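Local atomic coordinates of L-lysine 6-monooxygenase (Pseudomonas syringae pv. tomato, PDB entry 5CQF), a protein that probably catalyses the FAD- and NADPH-dependent hydroxylation of the side-chain amine of L-lysine, a step in siderophore biosynthesis. Residues His13-Gly25 with Ser158-Ser170. Numbering follows the deposited sequence.
Sequences HSDAICIGFGPAG and SFATRNLVLSSGS
The hydroxyl oxygen of T161 lies between the two segments: OG1 is 3.2 Å from S14 O, and it accepts the backbone N-H of N163 at 3.1 Å, the bond that defines an ST turn. This turn leads into a parallel strand pair, 16-19 beside 163-166, in the Rossmann-like sheet of the family; the short axes run 4.7 Å apart at 13°. At the start of the pair the amide of N163 reaches across to D15 of segment 13-25: ND2 lies 3.0 Å from D15 O, with an N-H...O angle of 161°, and that oxygen falls almost exactly in the amide plane. CG of N163 is anti to its own carbonyl carbon, which turns the amide this way, while OD1 is held by N393 ND2; both ends of the group are engaged and its rotation is fixed. Backbone bonds then alternate between the strands, I17 and I19 each giving an N-H and taking one back. The last, S167 N to I19 O, is short at 2.7 Å but bent (140°). CG2 of T161 packs against CG1 of I17, whose CD1 meets F159 CB at 4.0 Å, the two side chains crossing at about a right angle. I19 and L164 meet on the same sheet face through their CD1 methyls; on the opposite face C18 SG lies beside V165 CG1 and S167, and helix 412-428 covers V165 through L426. Beyond the strand, G20, G22 and G25 fit the GxGxxG turn that in relatives binds the dinucleotide cofactor, consistent with an FAD site here. G20 has a positive phi, a conformation suited to glycine, and its CA lies 3.6 Å from S167 O. A water bridges the turn to segment 158-170, 2.5 Å from S167 O and weakly bonded to the backbone N atoms of G22 and G25.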
# COMPACT_ATOMS: atom_id res chain seq x y z
N HIS A 13 -53.68 -7.08 -3.42
CA HIS A 13 -53.32 -6.80 -4.84
C HIS A 13 -52.45 -5.54 -4.99
O HIS A 13 -52.89 -4.44 -4.64
CB HIS A 13 -54.57 -6.66 -5.73
CG HIS A 13 -54.31 -6.89 -7.19
ND1 HIS A 13 -53.63 -5.98 -7.97
CD2 HIS A 13 -54.62 -7.93 -8.00
CE1 HIS A 13 -53.53 -6.45 -9.21
NE2 HIS A 13 -54.12 -7.63 -9.25
N SER A 14 -51.23 -5.71 -5.50
CA SER A 14 -50.37 -4.58 -5.87
C SER A 14 -49.83 -4.82 -7.27
O SER A 14 -49.88 -5.95 -7.76
CB SER A 14 -49.21 -4.41 -4.89
OG SER A 14 -48.61 -5.66 -4.59
N ASP A 15 -49.33 -3.77 -7.92
CA ASP A 15 -48.81 -3.88 -9.29
C ASP A 15 -47.67 -4.90 -9.41
O ASP A 15 -47.48 -5.50 -10.46
CB ASP A 15 -48.30 -2.54 -9.81
CG ASP A 15 -49.38 -1.47 -9.82
OD1 ASP A 15 -50.49 -1.76 -10.31
OD2 ASP A 15 -49.10 -0.35 -9.32
N ALA A 16 -46.90 -5.05 -8.34
CA ALA A 16 -45.84 -6.02 -8.30
C ALA A 16 -45.58 -6.51 -6.88
O ALA A 16 -45.89 -5.82 -5.90
CB ALA A 16 -44.58 -5.41 -8.87
N ILE A 17 -45.02 -7.72 -6.78
CA ILE A 17 -44.52 -8.25 -5.52
C ILE A 17 -43.08 -8.65 -5.72
O ILE A 17 -42.72 -9.32 -6.70
CB ILE A 17 -45.31 -9.49 -5.04
CG1 ILE A 17 -46.80 -9.17 -4.82
CG2 ILE A 17 -44.71 -10.05 -3.76
CD1 ILE A 17 -47.08 -8.38 -3.55
N CYS A 18 -42.23 -8.22 -4.78
CA CYS A 18 -40.83 -8.63 -4.75
C CYS A 18 -40.64 -9.54 -3.57
O CYS A 18 -41.03 -9.19 -2.45
CB CYS A 18 -39.91 -7.42 -4.59
SG CYS A 18 -38.14 -7.82 -4.43
N ILE A 19 -40.08 -10.72 -3.79
CA ILE A 19 -39.80 -11.62 -2.69
C ILE A 19 -38.34 -11.43 -2.28
O ILE A 19 -37.44 -11.68 -3.07
CB ILE A 19 -40.07 -13.09 -3.05
CG1 ILE A 19 -41.55 -13.27 -3.41
CG2 ILE A 19 -39.79 -13.98 -1.85
CD1 ILE A 19 -41.88 -14.65 -3.94
N GLY A 20 -38.14 -11.00 -1.04
CA GLY A 20 -36.83 -10.80 -0.45
C GLY A 20 -36.63 -9.33 -0.19
O GLY A 20 -36.90 -8.48 -1.05
N PHE A 21 -36.19 -8.99 1.02
CA PHE A 21 -35.77 -7.63 1.29
C PHE A 21 -34.36 -7.59 1.85
O PHE A 21 -34.06 -6.84 2.78
CB PHE A 21 -36.77 -6.89 2.19
CG PHE A 21 -36.79 -5.41 1.96
CD1 PHE A 21 -37.18 -4.90 0.75
CD2 PHE A 21 -36.43 -4.53 2.97
CE1 PHE A 21 -37.23 -3.53 0.53
CE2 PHE A 21 -36.46 -3.16 2.76
CZ PHE A 21 -36.85 -2.66 1.53
N GLY A 22 -33.49 -8.39 1.26
CA GLY A 22 -32.05 -8.23 1.44
C GLY A 22 -31.56 -7.13 0.52
O GLY A 22 -32.36 -6.38 -0.04
N PRO A 23 -30.24 -7.01 0.35
CA PRO A 23 -29.69 -5.91 -0.43
C PRO A 23 -30.33 -5.76 -1.80
O PRO A 23 -30.63 -4.65 -2.23
CB PRO A 23 -28.23 -6.30 -0.58
CG PRO A 23 -27.93 -7.11 0.63
CD PRO A 23 -29.18 -7.82 0.98
N ALA A 24 -30.56 -6.88 -2.48
CA ALA A 24 -31.14 -6.82 -3.80
C ALA A 24 -32.50 -6.14 -3.81
O ALA A 24 -32.74 -5.24 -4.63
CB ALA A 24 -31.23 -8.23 -4.39
N GLY A 25 -33.39 -6.56 -2.91
CA GLY A 25 -34.72 -5.92 -2.82
C GLY A 25 -34.64 -4.48 -2.32
O GLY A 25 -35.45 -3.62 -2.68
N SER A 158 -52.43 -13.83 1.71
CA SER A 158 -52.10 -14.07 0.31
C SER A 158 -52.12 -12.78 -0.49
O SER A 158 -52.81 -11.82 -0.12
CB SER A 158 -53.09 -15.08 -0.31
OG SER A 158 -54.21 -14.42 -0.87
N PHE A 159 -51.37 -12.76 -1.60
CA PHE A 159 -51.20 -11.56 -2.43
C PHE A 159 -51.21 -11.89 -3.91
O PHE A 159 -50.64 -12.89 -4.33
CB PHE A 159 -49.90 -10.84 -2.10
CG PHE A 159 -49.68 -10.63 -0.64
CD1 PHE A 159 -49.09 -11.61 0.13
CD2 PHE A 159 -50.08 -9.45 -0.03
CE1 PHE A 159 -48.89 -11.42 1.49
CE2 PHE A 159 -49.88 -9.25 1.33
CZ PHE A 159 -49.28 -10.24 2.09
N ALA A 160 -51.84 -11.02 -4.69
CA ALA A 160 -52.07 -11.27 -6.10
C ALA A 160 -51.38 -10.22 -6.96
O ALA A 160 -51.39 -9.03 -6.63
CB ALA A 160 -53.57 -11.28 -6.38
N THR A 161 -50.79 -10.67 -8.07
CA THR A 161 -50.05 -9.76 -8.95
C THR A 161 -49.82 -10.38 -10.31
O THR A 161 -49.76 -11.59 -10.43
CB THR A 161 -48.69 -9.40 -8.32
OG1 THR A 161 -48.09 -8.33 -9.04
CG2 THR A 161 -47.75 -10.60 -8.36
N ARG A 162 -49.67 -9.54 -11.33
CA ARG A 162 -49.16 -9.97 -12.64
C ARG A 162 -47.62 -9.87 -12.73
O ARG A 162 -47.02 -10.33 -13.71
CB ARG A 162 -49.76 -9.11 -13.76
CG ARG A 162 -51.26 -9.23 -13.98
CD ARG A 162 -51.72 -8.39 -15.18
NE ARG A 162 -53.19 -8.25 -15.27
CZ ARG A 162 -54.02 -9.05 -15.95
NH1 ARG A 162 -53.59 -10.09 -16.66
NH2 ARG A 162 -55.33 -8.79 -15.93
N ASN A 163 -46.98 -9.23 -11.75
CA ASN A 163 -45.56 -8.91 -11.87
C ASN A 163 -44.78 -9.35 -10.66
O ASN A 163 -45.01 -8.86 -9.57
CB ASN A 163 -45.40 -7.42 -12.12
CG ASN A 163 -46.05 -7.00 -13.43
OD1 ASN A 163 -45.66 -7.48 -14.50
ND2 ASN A 163 -47.07 -6.15 -13.35
N LEU A 164 -43.88 -10.31 -10.86
CA LEU A 164 -43.21 -10.96 -9.75
C LEU A 164 -41.69 -10.83 -9.86
O LEU A 164 -41.12 -11.08 -10.92
CB LEU A 164 -43.58 -12.44 -9.71
CG LEU A 164 -43.03 -13.23 -8.51
CD1 LEU A 164 -43.72 -12.81 -7.22
CD2 LEU A 164 -43.15 -14.73 -8.72
N VAL A 165 -41.03 -10.43 -8.76
CA VAL A 165 -39.57 -10.36 -8.71
C VAL A 165 -39.07 -11.29 -7.62
O VAL A 165 -39.54 -11.24 -6.49
CB VAL A 165 -39.09 -8.92 -8.43
CG1 VAL A 165 -37.56 -8.85 -8.43
CG2 VAL A 165 -39.66 -7.96 -9.47
N LEU A 166 -38.13 -12.17 -7.96
CA LEU A 166 -37.57 -13.08 -6.96
C LEU A 166 -36.22 -12.57 -6.62
O LEU A 166 -35.38 -12.56 -7.48
CB LEU A 166 -37.43 -14.50 -7.47
CG LEU A 166 -38.61 -15.43 -7.23
CD1 LEU A 166 -39.79 -14.97 -8.04
CD2 LEU A 166 -38.20 -16.84 -7.61
N SER A 167 -36.04 -12.16 -5.37
CA SER A 167 -34.83 -11.51 -4.86
C SER A 167 -34.44 -12.21 -3.58
O SER A 167 -34.01 -11.57 -2.62
CB SER A 167 -35.10 -10.01 -4.51
OG SER A 167 -35.24 -9.17 -5.66
N SER A 168 -34.67 -13.52 -3.54
CA SER A 168 -34.45 -14.33 -2.33
C SER A 168 -33.18 -15.18 -2.48
O SER A 168 -32.53 -15.50 -1.48
CB SER A 168 -35.69 -15.20 -2.02
OG SER A 168 -36.45 -15.48 -3.19
N GLY A 169 -32.83 -15.54 -3.72
CA GLY A 169 -31.55 -16.19 -4.03
C GLY A 169 -31.65 -17.69 -4.27
O GLY A 169 -32.44 -18.15 -5.11
N SER A 170 -30.82 -18.45 -3.54
CA SER A 170 -30.69 -19.91 -3.70
C SER A 170 -30.23 -20.54 -2.40
O SER A 170 -30.03 -19.83 -1.42
CB SER A 170 -29.70 -20.22 -4.82
OG SER A 170 -30.35 -20.09 -6.07
O HOH W 1 -33.16 -9.56 -1.44